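Long-range contact in aromatic-amino-acid aminotransferase (Burkholderia pseudomallei, PDB 4F4E), which is a homodimeric pyridoxal-phosphate enzyme that probably transfers amino groups between aromatic amino acids such as tyrosine and 2-oxoglutarate: residues L200-H205 with L233-Q238. Numbering follows the deposited sequence.
With EDO (1,2-ethanediol), chain C.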
# COMPACT_ATOMS: atom_id res chain seq x y z
N LEU A 200 -13.12 15.37 -9.48
CA LEU A 200 -13.80 15.31 -10.75
C LEU A 200 -13.51 13.96 -11.42
O LEU A 200 -12.33 13.61 -11.65
CB LEU A 200 -13.27 16.44 -11.65
CG LEU A 200 -13.60 17.86 -11.18
CD1 LEU A 200 -12.66 18.94 -11.79
CD2 LEU A 200 -15.06 18.16 -11.53
N HIS A 201 -14.58 13.21 -11.70
CA HIS A 201 -14.44 12.00 -12.49
C HIS A 201 -14.12 12.33 -13.92
O HIS A 201 -14.84 13.10 -14.59
CB HIS A 201 -15.73 11.18 -12.45
CG HIS A 201 -16.17 10.76 -11.06
ND1 HIS A 201 -16.32 9.46 -10.72
CD2 HIS A 201 -16.56 11.52 -9.95
CE1 HIS A 201 -16.77 9.38 -9.44
NE2 HIS A 201 -16.94 10.65 -8.97
N ALA A 202 -13.09 11.70 -14.49
CA ALA A 202 -12.69 12.05 -15.83
C ALA A 202 -13.72 11.62 -16.85
O ALA A 202 -13.87 12.24 -17.89
CB ALA A 202 -11.32 11.44 -16.20
N CYS A 203 -14.36 10.48 -16.56
CA CYS A 203 -15.34 9.84 -17.44
C CYS A 203 -15.87 8.61 -16.70
O CYS A 203 -15.34 8.21 -15.67
CB CYS A 203 -14.75 9.41 -18.79
SG CYS A 203 -13.50 8.13 -18.81
N CYS A 204 -16.93 8.03 -17.23
CA CYS A 204 -17.47 6.79 -16.66
C CYS A 204 -17.81 6.99 -15.20
O CYS A 204 -17.33 6.26 -14.30
CB CYS A 204 -16.51 5.64 -16.86
SG CYS A 204 -16.23 5.21 -18.61
N HIS A 205 -18.63 8.01 -14.96
CA HIS A 205 -19.01 8.39 -13.59
C HIS A 205 -19.41 7.22 -12.74
O HIS A 205 -20.22 6.39 -13.16
CB HIS A 205 -20.12 9.46 -13.59
CG HIS A 205 -20.35 10.05 -12.24
ND1 HIS A 205 -21.39 9.64 -11.41
CD2 HIS A 205 -19.59 10.99 -11.49
CE1 HIS A 205 -21.31 10.32 -10.26
NE2 HIS A 205 -20.22 11.11 -10.28
N LEU A 233 -8.47 15.27 -10.57
CA LEU A 233 -9.13 14.37 -11.51
C LEU A 233 -8.92 12.93 -11.05
O LEU A 233 -7.83 12.55 -10.59
CB LEU A 233 -8.60 14.59 -12.93
CG LEU A 233 -9.04 15.93 -13.56
CD1 LEU A 233 -8.08 16.34 -14.64
CD2 LEU A 233 -10.46 15.81 -14.12
N ASP A 234 -9.98 12.12 -11.15
CA ASP A 234 -9.95 10.69 -10.81
C ASP A 234 -10.35 9.94 -12.08
O ASP A 234 -11.51 10.05 -12.56
CB ASP A 234 -10.95 10.40 -9.70
CG ASP A 234 -10.96 8.95 -9.26
OD1 ASP A 234 -10.50 8.06 -10.02
OD2 ASP A 234 -11.47 8.68 -8.13
N ILE A 235 -9.35 9.30 -12.68
CA ILE A 235 -9.49 8.57 -13.96
C ILE A 235 -9.24 7.07 -13.74
O ILE A 235 -8.12 6.56 -13.85
CB ILE A 235 -8.63 9.21 -15.08
CG1 ILE A 235 -8.94 8.58 -16.46
CG2 ILE A 235 -7.13 9.22 -14.72
CD1 ILE A 235 -8.33 9.36 -17.65
N ALA A 236 -10.31 6.38 -13.38
CA ALA A 236 -10.26 4.97 -13.04
C ALA A 236 -10.72 4.08 -14.21
O ALA A 236 -10.61 2.87 -14.12
CB ALA A 236 -11.11 4.71 -11.82
N TYR A 237 -11.25 4.68 -15.28
CA TYR A 237 -11.86 3.92 -16.37
C TYR A 237 -11.39 4.37 -17.76
O TYR A 237 -12.16 4.34 -18.70
CB TYR A 237 -13.40 3.99 -16.29
CG TYR A 237 -13.94 3.47 -15.00
CD1 TYR A 237 -14.17 2.10 -14.81
CD2 TYR A 237 -14.28 4.34 -13.95
CE1 TYR A 237 -14.67 1.63 -13.61
CE2 TYR A 237 -14.74 3.87 -12.75
CZ TYR A 237 -14.96 2.52 -12.60
OH TYR A 237 -15.44 2.05 -11.40
N GLN A 238 -10.12 4.73 -17.90
CA GLN A 238 -9.60 5.16 -19.18
C GLN A 238 -9.67 3.98 -20.13
O GLN A 238 -9.02 2.98 -19.92
CB GLN A 238 -8.15 5.66 -19.09
CG GLN A 238 -7.66 6.25 -20.40
CD GLN A 238 -6.25 6.84 -20.30
OE1 GLN A 238 -5.57 6.71 -19.24
NE2 GLN A 238 -5.81 7.44 -21.36
C1 EDO C . -18.07 14.95 -12.15
O1 EDO C . -17.00 14.53 -11.34
C2 EDO C . -17.71 15.02 -13.65
O2 EDO C . -17.48 13.74 -14.17
O HOH W 1 -12.30 7.39 -15.77
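Two neighbouring parallel strands of a beta-alpha-beta unit, 197-201 and 230-235, end here in this class I aminotransferase, and Leu200, Ala202 and Asp234 carry the pairing. The end-to-end directions of 200-204 and 233-237 differ by 11°, as expected of parallel neighbours. Leu200 O accepts from Asp234 N at 2.8 Å, and Asp234 O receives Ala202 N at 3.0 Å, the latter donor lying 39° out of the carbonyl plane. On one face of the sheet Leu233 CD2 packs against Leu200 CB (3.8 Å). His201 and Asp234 share the other face but make no direct polar contact with each other; His201 NE2 is hydrogen-bonded to Ser152 OG and Asp234 OD2 to His156 NE2. Beyond the last bridge Ala202 CB meets Ile235 CB at 3.7 Å. Past the strands the two segments diverge, Cys204 CA and Tyr237 CA standing 6.3 Å apart, and a water spans the gap, accepting from Tyr237 N (2.9 Å) and donating to Cys203 O (3.2 Å). Cys204 CB lies against Tyr237 CB (3.6 Å). With CG anti to its carbonyl carbon (chi1 -59°), the Tyr237 ring runs past Cys204 O, and the loop after 235 thus reaches the cofactor, Tyr237 OH hydrogen-bonding O3 of the pyridoxal-phosphate-modified lysine at position 269. A 1,2-ethanediol, probably from the crystallisation liquor, accepts from His201 N and donates to His201 O. Helix 214-227 links the strands, strand 261-266 continues the sheet beyond 230-235, and helix 249-256 covers the leucine face through Val251 and Phe254.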